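Local coordinates for periplasmic binding protein (Thermotoga lettingae TMO, PDB 4RY8), which probably serves as the periplasmic receptor of a sugar transporter, binding 5-methylthioribose in the cleft between its two lobes, at residues 295-298 with 299-303; 288-291 with 292-296; 205-208 with 209-212. All blocks are in the same frame, centred on the assembly; numbering follows the deposited sequence.

Along the chain contact 3 (205-212) comes first, then contact 2 (288-296), which runs straight into contact 1 (295-303). All three lie on elements leading out of or beyond one mixed sheet: helix 206-219 follows strand 200-203, and helix 288-293 follows strand 284-287, the antiparallel edge strand. Contacts 1 and 2 share Asn-295 and Ile-296, have centres about 9 Å apart and cover the C-terminal end of helix 288-293 and the N-terminal start of helix 299-305. Their centres each lie about 20 Å from that of contact 3, without touching it. Contact 3 reaches the bound methylthioribose through Trp-205; contacts 1 and 2 form the link between two consecutive helices, away from the sugar.

Contact 1: 295-298 with 299-303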
ATOM      1  N   ASN C 295      15.677 -22.206   2.124  1.00 37.94           N
ATOM      2  CA  ASN C 295      16.281 -23.038   1.068  1.00 40.09           C
ATOM      3  C   ASN C 295      15.459 -23.067  -0.224  1.00 39.69           C
ATOM      4  O   ASN C 295      15.313 -24.097  -0.889  1.00 41.12           O
ATOM      5  CB  ASN C 295      16.557 -24.485   1.601  1.00 41.64           C
ATOM      6  CG  ASN C 295      17.922 -24.609   2.258  1.00 47.89           C
ATOM      7  OD1 ASN C 295      18.784 -25.354   1.790  1.00 99.52           O
ATOM      8  ND2 ASN C 295      18.134 -23.869   3.340  1.00 49.59           N
ATOM      9  N   ILE C 296      14.896 -21.919  -0.556  1.00 36.31           N
ATOM     10  CA  ILE C 296      14.075 -21.761  -1.735  1.00 41.43           C
ATOM     11  C   ILE C 296      15.020 -21.550  -2.906  1.00 42.91           C
ATOM     12  O   ILE C 296      15.913 -20.702  -2.822  1.00 34.97           O
ATOM     13  CB  ILE C 296      13.117 -20.557  -1.570  1.00 48.25           C
ATOM     14  CG1 ILE C 296      12.135 -20.879  -0.435  1.00 45.96           C
ATOM     15  CG2 ILE C 296      12.373 -20.241  -2.876  1.00 35.14           C
ATOM     16  CD1 ILE C 296      11.265 -19.721  -0.016  1.00 63.78           C
ATOM     17  N   THR C 297      14.836 -22.363  -3.955  1.00 40.79           N
ATOM     18  CA  THR C 297      15.608 -22.303  -5.199  1.00 43.52           C
ATOM     19  C   THR C 297      14.759 -22.112  -6.468  1.00 41.18           C
ATOM     20  O   THR C 297      15.307 -21.926  -7.549  1.00 41.59           O
ATOM     21  CB  THR C 297      16.367 -23.614  -5.431  1.00 43.99           C
ATOM     22  OG1 THR C 297      15.462 -24.571  -5.977  1.00 47.82           O
ATOM     23  CG2 THR C 297      16.960 -24.145  -4.146  1.00 42.69           C
ATOM     24  N   ASN C 298      13.435 -22.181  -6.359  1.00 40.46           N
ATOM     25  CA  ASN C 298      12.570 -22.045  -7.527  1.00 31.78           C
ATOM     26  C   ASN C 298      11.129 -21.639  -7.151  1.00 35.81           C
ATOM     27  O   ASN C 298      10.765 -21.633  -5.977  1.00 30.28           O
ATOM     28  CB  ASN C 298      12.597 -23.315  -8.392  1.00 34.36           C
ATOM     29  CG  ASN C 298      11.953 -24.517  -7.705  1.00 36.58           C
ATOM     30  OD1 ASN C 298      11.003 -24.376  -6.943  1.00 35.85           O
ATOM     31  ND2 ASN C 298      12.432 -25.700  -8.022  1.00 39.87           N
ATOM     32  N   MET C 299      10.339 -21.234  -8.142  1.00 31.38           N
ATOM     33  CA  MET C 299       8.962 -20.822  -7.890  1.00 38.84           C
ATOM     34  C   MET C 299       8.093 -21.897  -7.220  1.00 32.23           C
ATOM     35  O   MET C 299       7.204 -21.585  -6.421  1.00 29.32           O
ATOM     36  CB  MET C 299       8.298 -20.336  -9.181  1.00 42.36           C
ATOM     37  CG  MET C 299       8.769 -18.970  -9.644  1.00 34.08           C
ATOM     38  SD  MET C 299       8.287 -17.642  -8.527  1.00 25.17           S
ATOM     39  CE  MET C 299       6.506 -17.620  -8.732  1.00 28.40           C
ATOM     40  N   ASP C 300       8.361 -23.163  -7.490  1.00 43.27           N
ATOM     41  CA  ASP C 300       7.572 -24.217  -6.854  1.00 36.34           C
ATOM     42  C   ASP C 300       7.689 -24.085  -5.342  1.00 35.91           C
ATOM     43  O   ASP C 300       6.698 -24.004  -4.624  1.00 44.96           O
ATOM     44  CB  ASP C 300       8.053 -25.587  -7.317  1.00 50.51           C
ATOM     45  CG  ASP C 300       7.815 -25.809  -8.798  1.00 83.59           C
ATOM     46  OD1 ASP C 300       6.679 -25.552  -9.252  1.00 58.38           O
ATOM     47  OD2 ASP C 300       8.762 -26.218  -9.511  1.00 48.45           O
ATOM     48  N   GLU C 301       8.933 -24.042  -4.893  1.00 34.48           N
ATOM     49  CA  GLU C 301       9.297 -23.904  -3.490  1.00 36.29           C
ATOM     50  C   GLU C 301       8.902 -22.599  -2.869  1.00 32.88           C
ATOM     51  O   GLU C 301       8.682 -22.499  -1.686  1.00 33.53           O
ATOM     52  CB  GLU C 301      10.811 -24.138  -3.321  1.00 35.92           C
ATOM     53  CG  GLU C 301      11.200 -25.608  -3.528  1.00 39.56           C
ATOM     54  CD  GLU C 301      12.670 -25.814  -3.874  1.00 39.97           C
ATOM     55  OE1 GLU C 301      13.475 -24.843  -3.829  1.00 54.91           O
ATOM     56  OE2 GLU C 301      13.020 -26.951  -4.237  1.00 43.51           O
ATOM     57  N   LEU C 302       8.788 -21.550  -3.656  1.00 45.38           N
ATOM     58  CA  LEU C 302       8.471 -20.304  -3.027  1.00 29.81           C
ATOM     59  C   LEU C 302       6.988 -20.220  -2.684  1.00 29.13           C
ATOM     60  O   LEU C 302       6.605 -19.657  -1.667  1.00 29.04           O
ATOM     61  CB  LEU C 302       8.858 -19.148  -3.939  1.00 28.60           C
ATOM     62  CG  LEU C 302       8.274 -17.862  -3.441  1.00 26.13           C
ATOM     63  CD1 LEU C 302       8.752 -17.405  -2.085  1.00 28.06           C
ATOM     64  CD2 LEU C 302       8.647 -16.802  -4.474  1.00 24.88           C
ATOM     65  N   VAL C 303       6.174 -20.724  -3.590  1.00 29.67           N
ATOM     66  CA  VAL C 303       4.713 -20.696  -3.471  1.00 30.98           C
ATOM     67  C   VAL C 303       4.306 -21.570  -2.291  1.00 42.55           C
ATOM     68  O   VAL C 303       3.436 -21.205  -1.498  1.00 35.76           O
ATOM     69  CB  VAL C 303       4.027 -21.233  -4.758  1.00 34.31           C
ATOM     70  CG1 VAL C 303       2.556 -21.561  -4.518  1.00 54.56           C
ATOM     71  CG2 VAL C 303       4.122 -20.214  -5.880  1.00 31.82           C
TER
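Two side chains reach in opposite directions across this short turn: Asn-298 forward to the helix and Glu-301 back to Thr-297. In the forward bond, Asn-298 OD1 accepts from Glu-301 N at 2.9 Å, almost straight at hydrogen (174°). Asn-298 CG sits between its own backbone N and carbonyl carbon (chi1 68°), which turns OD1 back onto the N-H end of the helix. The Asn-298 carbonyl O adds a weak bond from Leu-302 N at 3.0 Å. In the return direction, Glu-301 OE1 takes two donors. Thr-297 N meets Glu-301 OE1 at 2.8 Å, nearly in line with the C-O bond, and Thr-297 OG1 donates to the same OE1 at 2.9 Å from the syn side, well out of the carboxylate plane. This double grip fixes the carboxylate over the backbone just before the helix. On another side of the turn, Ile-296 CG2 rests on Leu-302 CB at 3.8 Å. Leu-302 also packs on Phe-290 of the preceding helix, while Met-299 N is bonded to Thr-234 OG1. The whole is a helix N-cap by asparagine at the start of helix 299-305, reinforced by a glutamate at N3 that binds the residue before the cap.

Contact 2: 288-291 with 292-296; sequences RQFL and VDNNI
A Schellman motif closes helix 288-293: Ile-296 N bonds back to Leu-291 O at 2.9 Å, and Asn-295 N to Val-292 O at 3.1 Å. Asn-295, with positive phi (56°), is the C-prime residue that lets the chain turn away. Asn-294, where the helical geometry breaks, turns its amide back onto the last turn. Asn-294 ND2 donates to a lone pair of Phe-290 O at 2.7 Å, in the carbonyl plane. Asn-294 ND2 also lies over a face of the Phe-290 ring, 3.0 Å from Phe-290 CD1, with the amide and ring planes 59° apart. Phe-290 CG stands anti to the backbone N (chi1 174°), which swings the ring along the helix toward Asn-294 and Ile-296. Beneath the turn, Ile-296 is held by two branches: CG2 against Leu-291 CD2 at 3.6 Å, and CD1 obliquely beside Phe-290 CE2 at 3.7 Å. On another side of the helix, Val-292 CG2 sits above the rim of the Arg-288 guanidinium, 3.7 Å from Arg-288 NH1, while Arg-288 NH2 is bonded to Gln-242 O. Phe-290 and Ile-296 both reach Ala-305 of helix 299-305; strand 284-287 leads directly into Arg-288, whose backbone pairs with Val-248 of strand 247-252.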
ATOM      1  N   ARG C 288      15.664 -11.718   0.066  1.00 33.72           N
ATOM      2  CA  ARG C 288      16.751 -12.673  -0.134  1.00 32.00           C
ATOM      3  C   ARG C 288      16.925 -13.537   1.118  1.00 32.04           C
ATOM      4  O   ARG C 288      17.182 -14.738   1.024  1.00 28.60           O
ATOM      5  CB  ARG C 288      18.059 -11.936  -0.446  1.00 30.77           C
ATOM      6  CG  ARG C 288      19.263 -12.838  -0.401  1.00 29.19           C
ATOM      7  CD  ARG C 288      20.551 -12.202  -0.872  1.00 30.09           C
ATOM      8  NE  ARG C 288      21.517 -13.260  -1.148  1.00 42.96           N
ATOM      9  CZ  ARG C 288      22.139 -13.981  -0.223  1.00 43.56           C
ATOM     10  NH1 ARG C 288      21.936 -13.770   1.069  1.00 45.92           N
ATOM     11  NH2 ARG C 288      22.980 -14.920  -0.595  1.00 47.52           N
ATOM     12  N   GLN C 289      16.785 -12.895   2.271  1.00 36.52           N
ATOM     13  CA  GLN C 289      16.871 -13.533   3.585  1.00 32.77           C
ATOM     14  C   GLN C 289      15.854 -14.647   3.774  1.00 37.58           C
ATOM     15  O   GLN C 289      16.181 -15.730   4.312  1.00 32.55           O
ATOM     16  CB  GLN C 289      16.658 -12.474   4.679  1.00 39.35           C
ATOM     17  CG  GLN C 289      17.422 -12.731   5.970  1.00 93.20           C
ATOM     18  CD  GLN C 289      18.726 -11.950   6.034  1.00120.93           C
ATOM     19  OE1 GLN C 289      18.739 -10.726   5.871  1.00 73.92           O
ATOM     20  NE2 GLN C 289      19.828 -12.653   6.269  1.00 64.53           N
ATOM     21  N   PHE C 290      14.611 -14.361   3.406  1.00 29.79           N
ATOM     22  CA  PHE C 290      13.534 -15.365   3.445  1.00 30.68           C
ATOM     23  C   PHE C 290      13.816 -16.534   2.472  1.00 32.86           C
ATOM     24  O   PHE C 290      13.534 -17.703   2.795  1.00 34.28           O
ATOM     25  CB  PHE C 290      12.157 -14.701   3.161  1.00 32.00           C
ATOM     26  CG  PHE C 290      11.025 -15.678   3.031  1.00 44.49           C
ATOM     27  CD1 PHE C 290      10.471 -16.291   4.166  1.00 36.33           C
ATOM     28  CD2 PHE C 290      10.539 -16.036   1.775  1.00 48.95           C
ATOM     29  CE1 PHE C 290       9.446 -17.219   4.039  1.00 38.14           C
ATOM     30  CE2 PHE C 290       9.518 -16.970   1.653  1.00 48.18           C
ATOM     31  CZ  PHE C 290       8.971 -17.563   2.787  1.00 49.05           C
ATOM     32  N   LEU C 291      14.384 -16.246   1.293  1.00 31.09           N
ATOM     33  CA  LEU C 291      14.681 -17.330   0.328  1.00 31.62           C
ATOM     34  C   LEU C 291      15.742 -18.281   0.905  1.00 35.12           C
ATOM     35  O   LEU C 291      15.577 -19.519   0.856  1.00 39.80           O
ATOM     36  CB  LEU C 291      15.147 -16.808  -1.032  1.00 29.07           C
ATOM     37  CG  LEU C 291      14.193 -15.924  -1.849  1.00 31.29           C
ATOM     38  CD1 LEU C 291      14.964 -15.325  -3.022  1.00 26.26           C
ATOM     39  CD2 LEU C 291      13.017 -16.755  -2.323  1.00 29.47           C
ATOM     40  N   VAL C 292      16.801 -17.682   1.460  1.00 38.07           N
ATOM     41  CA  VAL C 292      17.957 -18.429   2.034  1.00 40.96           C
ATOM     42  C   VAL C 292      17.558 -19.219   3.262  1.00 47.19           C
ATOM     43  O   VAL C 292      17.891 -20.414   3.374  1.00 38.68           O
ATOM     44  CB  VAL C 292      19.125 -17.461   2.420  1.00 52.10           C
ATOM     45  CG1 VAL C 292      20.267 -18.215   3.101  1.00 51.68           C
ATOM     46  CG2 VAL C 292      19.651 -16.709   1.199  1.00 41.92           C
ATOM     47  N   ASP C 293      16.855 -18.568   4.191  1.00 39.52           N
ATOM     48  CA  ASP C 293      16.444 -19.248   5.453  1.00 44.94           C
ATOM     49  C   ASP C 293      15.610 -20.507   5.231  1.00 40.74           C
ATOM     50  O   ASP C 293      15.645 -21.427   6.038  1.00 56.57           O
ATOM     51  CB  ASP C 293      15.651 -18.297   6.346  1.00 48.63           C
ATOM     52  CG  ASP C 293      16.530 -17.311   7.071  1.00 57.83           C
ATOM     53  OD1 ASP C 293      17.751 -17.316   6.826  1.00 51.58           O
ATOM     54  OD2 ASP C 293      15.999 -16.537   7.897  1.00 47.07           O
ATOM     55  N   ASN C 294      14.909 -20.546   4.107  1.00 44.61           N
ATOM     56  CA  ASN C 294      13.979 -21.599   3.767  1.00 39.63           C
ATOM     57  C   ASN C 294      14.436 -22.415   2.567  1.00 40.25           C
ATOM     58  O   ASN C 294      13.664 -23.213   2.032  1.00 41.87           O
ATOM     59  CB  ASN C 294      12.644 -20.943   3.434  1.00 67.04           C
ATOM     60  CG  ASN C 294      12.062 -20.226   4.622  1.00 45.17           C
ATOM     61  OD1 ASN C 294      11.787 -20.855   5.639  1.00 56.56           O
ATOM     62  ND2 ASN C 294      11.932 -18.924   4.535  1.00 51.58           N
ATOM     63  N   ASN C 295      15.677 -22.206   2.124  1.00 37.94           N
ATOM     64  CA  ASN C 295      16.281 -23.038   1.068  1.00 40.09           C
ATOM     65  C   ASN C 295      15.459 -23.067  -0.224  1.00 39.69           C
ATOM     66  O   ASN C 295      15.313 -24.097  -0.889  1.00 41.12           O
ATOM     67  CB  ASN C 295      16.557 -24.485   1.601  1.00 41.64           C
ATOM     68  CG  ASN C 295      17.922 -24.609   2.258  1.00 47.89           C
ATOM     69  OD1 ASN C 295      18.784 -25.354   1.790  1.00 99.52           O
ATOM     70  ND2 ASN C 295      18.134 -23.869   3.340  1.00 49.59           N
ATOM     71  N   ILE C 296      14.896 -21.919  -0.556  1.00 36.31           N
ATOM     72  CA  ILE C 296      14.075 -21.761  -1.735  1.00 41.43           C
ATOM     73  C   ILE C 296      15.020 -21.550  -2.906  1.00 42.91           C
ATOM     74  O   ILE C 296      15.913 -20.702  -2.822  1.00 34.97           O
ATOM     75  CB  ILE C 296      13.117 -20.557  -1.570  1.00 48.25           C
ATOM     76  CG1 ILE C 296      12.135 -20.879  -0.435  1.00 45.96           C
ATOM     77  CG2 ILE C 296      12.373 -20.241  -2.876  1.00 35.14           C
ATOM     78  CD1 ILE C 296      11.265 -19.721  -0.016  1.00 63.78           C
TER

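Contact 3: 205-208 with 209-212. With SR1 (5-S-methyl-5-thio-alpha-D-ribofuranose), chain G.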
ATOM      1  N   TRP C 205      11.130  -3.501 -12.909  1.00 20.58           N
ATOM      2  CA  TRP C 205      10.801  -4.755 -13.655  1.00 23.92           C
ATOM      3  C   TRP C 205      11.963  -5.727 -13.441  1.00 16.79           C
ATOM      4  O   TRP C 205      13.088  -5.255 -13.417  1.00 16.37           O
ATOM      5  CB  TRP C 205      10.599  -4.375 -15.152  1.00 17.75           C
ATOM      6  CG  TRP C 205      10.440  -5.500 -16.135  1.00 19.66           C
ATOM      7  CD1 TRP C 205       9.949  -6.758 -15.904  1.00 18.24           C
ATOM      8  CD2 TRP C 205      10.728  -5.438 -17.508  1.00 19.93           C
ATOM      9  NE1 TRP C 205       9.939  -7.485 -17.055  1.00 18.60           N
ATOM     10  CE2 TRP C 205      10.417  -6.695 -18.066  1.00 24.17           C
ATOM     11  CE3 TRP C 205      11.241  -4.440 -18.336  1.00 19.60           C
ATOM     12  CZ2 TRP C 205      10.610  -6.977 -19.415  1.00 22.02           C
ATOM     13  CZ3 TRP C 205      11.435  -4.718 -19.655  1.00 20.06           C
ATOM     14  CH2 TRP C 205      11.110  -5.950 -20.198  1.00 21.11           C
ATOM     15  N   ASP C 206      11.760  -7.059 -13.241  1.00 20.16           N
ATOM     16  CA  ASP C 206      12.901  -7.909 -12.995  1.00 17.37           C
ATOM     17  C   ASP C 206      13.956  -7.933 -14.109  1.00 23.66           C
ATOM     18  O   ASP C 206      15.118  -8.188 -13.829  1.00 24.93           O
ATOM     19  CB  ASP C 206      12.544  -9.378 -12.513  1.00 19.66           C
ATOM     20  CG  ASP C 206      11.735 -10.188 -13.537  1.00 22.95           C
ATOM     21  OD1 ASP C 206      11.338  -9.675 -14.600  1.00 19.64           O
ATOM     22  OD2 ASP C 206      11.497 -11.414 -13.279  1.00 23.42           O
ATOM     23  N   GLU C 207      13.591  -7.644 -15.354  1.00 25.45           N
ATOM     24  CA  GLU C 207      14.580  -7.547 -16.443  1.00 22.03           C
ATOM     25  C   GLU C 207      15.548  -6.352 -16.275  1.00 20.26           C
ATOM     26  O   GLU C 207      16.751  -6.459 -16.583  1.00 20.88           O
ATOM     27  CB  GLU C 207      13.884  -7.512 -17.807  1.00 20.05           C
ATOM     28  CG  GLU C 207      13.184  -8.810 -18.163  1.00 23.04           C
ATOM     29  CD  GLU C 207      14.129  -9.993 -18.248  1.00 26.10           C
ATOM     30  OE1 GLU C 207      15.171  -9.920 -18.945  1.00 25.44           O
ATOM     31  OE2 GLU C 207      13.825 -11.024 -17.628  1.00 25.18           O
ATOM     32  N   PHE C 208      15.050  -5.259 -15.736  1.00 25.54           N
ATOM     33  CA  PHE C 208      15.901  -4.117 -15.398  1.00 20.14           C
ATOM     34  C   PHE C 208      16.834  -4.552 -14.242  1.00 20.81           C
ATOM     35  O   PHE C 208      18.040  -4.339 -14.264  1.00 19.70           O
ATOM     36  CB  PHE C 208      15.075  -2.943 -14.879  1.00 21.50           C
ATOM     37  CG  PHE C 208      14.237  -2.198 -15.911  1.00 28.52           C
ATOM     38  CD1 PHE C 208      14.657  -1.964 -17.227  1.00 18.20           C
ATOM     39  CD2 PHE C 208      13.072  -1.599 -15.485  1.00 21.38           C
ATOM     40  CE1 PHE C 208      13.842  -1.249 -18.083  1.00 20.02           C
ATOM     41  CE2 PHE C 208      12.272  -0.869 -16.338  1.00 23.85           C
ATOM     42  CZ  PHE C 208      12.670  -0.686 -17.631  1.00 21.44           C
ATOM     43  N   ALA C 209      16.255  -5.172 -13.225  1.00 22.19           N
ATOM     44  CA  ALA C 209      17.029  -5.615 -12.045  1.00 25.17           C
ATOM     45  C   ALA C 209      18.187  -6.551 -12.433  1.00 21.00           C
ATOM     46  O   ALA C 209      19.299  -6.383 -11.973  1.00 21.64           O
ATOM     47  CB  ALA C 209      16.104  -6.297 -11.029  1.00 22.97           C
ATOM     48  N   LYS C 210      17.920  -7.514 -13.311  1.00 26.97           N
ATOM     49  CA  LYS C 210      18.902  -8.525 -13.711  1.00 23.19           C
ATOM     50  C   LYS C 210      20.092  -7.858 -14.340  1.00 20.73           C
ATOM     51  O   LYS C 210      21.214  -8.142 -14.021  1.00 21.63           O
ATOM     52  CB  LYS C 210      18.274  -9.526 -14.694  1.00 24.91           C
ATOM     53  CG  LYS C 210      16.972 -10.146 -14.196  1.00 47.40           C
ATOM     54  CD  LYS C 210      17.044 -11.605 -13.864  1.00 33.54           C
ATOM     55  CE  LYS C 210      16.858 -12.457 -15.097  1.00 50.27           C
ATOM     56  NZ  LYS C 210      15.613 -12.237 -15.885  1.00 41.06           N
ATOM     57  N   GLY C 211      19.841  -6.905 -15.227  1.00 21.48           N
ATOM     58  CA  GLY C 211      20.937  -6.135 -15.794  1.00 20.55           C
ATOM     59  C   GLY C 211      21.751  -5.402 -14.785  1.00 20.53           C
ATOM     60  O   GLY C 211      22.991  -5.429 -14.849  1.00 22.59           O
ATOM     61  N   ALA C 212      21.074  -4.751 -13.848  1.00 19.73           N
ATOM     62  CA  ALA C 212      21.721  -3.948 -12.811  1.00 19.69           C
ATOM     63  C   ALA C 212      22.608  -4.790 -11.903  1.00 21.35           C
ATOM     64  O   ALA C 212      23.754  -4.422 -11.622  1.00 22.31           O
ATOM     65  CB  ALA C 212      20.687  -3.210 -11.984  1.00 20.31           C
TER
HETATM   66  CS  SR1 G 401       7.549  -3.380 -19.625  1.00 25.10           C
HETATM   67  S   SR1 G 401       6.256  -3.429 -18.405  1.00 20.45           S
HETATM   68  C5  SR1 G 401       7.051  -4.703 -17.396  1.00 25.11           C
HETATM   69  C4  SR1 G 401       6.203  -5.055 -16.177  1.00 20.17           C
HETATM   70  O4  SR1 G 401       4.970  -5.473 -16.666  1.00 23.29           O
HETATM   71  C1  SR1 G 401       4.481  -6.626 -15.953  1.00 43.30           C
HETATM   72  O1  SR1 G 401       3.314  -6.245 -15.306  1.00 27.28           O
HETATM   73  C2  SR1 G 401       5.524  -7.077 -14.942  1.00 30.48           C
HETATM   74  O2  SR1 G 401       5.192  -6.948 -13.534  1.00 20.18           O
HETATM   75  C3  SR1 G 401       6.709  -6.210 -15.321  1.00 21.80           C
HETATM   76  O3  SR1 G 401       7.367  -5.725 -14.158  1.00 22.86           O
HETATM   77  O   HOH W   1      13.028 -13.200 -14.696  1.00 40.08           O
HETATM   78  O   HOH W   2      16.105 -12.357 -19.240  1.00 38.76           O
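Glu-207 OE2 and Lys-210 NZ form a salt bridge of 2.8 Å, one turn apart at the start of helix 206-219, the helix of the beta-alpha-beta unit between strands 200-203 and 226-230. Water 2 links the pair again, donating to Glu-207 OE1 at 2.6 Å and accepting weakly from Lys-210 NZ. Water 1 accepts from Lys-210 NZ and donates to Asp-206 OD2 at 2.7 Å, so the lysine meets Glu-207 directly but Asp-206, whose carboxylate lies close to that of Asp-236, through water; a further, weak ion pair runs to Glu-235. Along the backbone, Ala-209 N bonds to Trp-205 O at 3.2 Å, which places the tryptophan at the N-cap. Asp-206 N donates to Asp-231, an aspartate that also binds the methylthioribose. Glu-207 CB lies 3.5 Å above the centre of one face of Trp-205, and C5 of the sugar lies above the opposite face, toward the rim. Trp-205 CE3 in turn sits 4.0 Å above the centre of the Phe-208 ring. With CG anti to the backbone N (chi1 172°), the indole stands as a wall between the helix start and the sugar, Trp-205 CD1 approaching O3 of 5-methylthioribose to 3.3 Å.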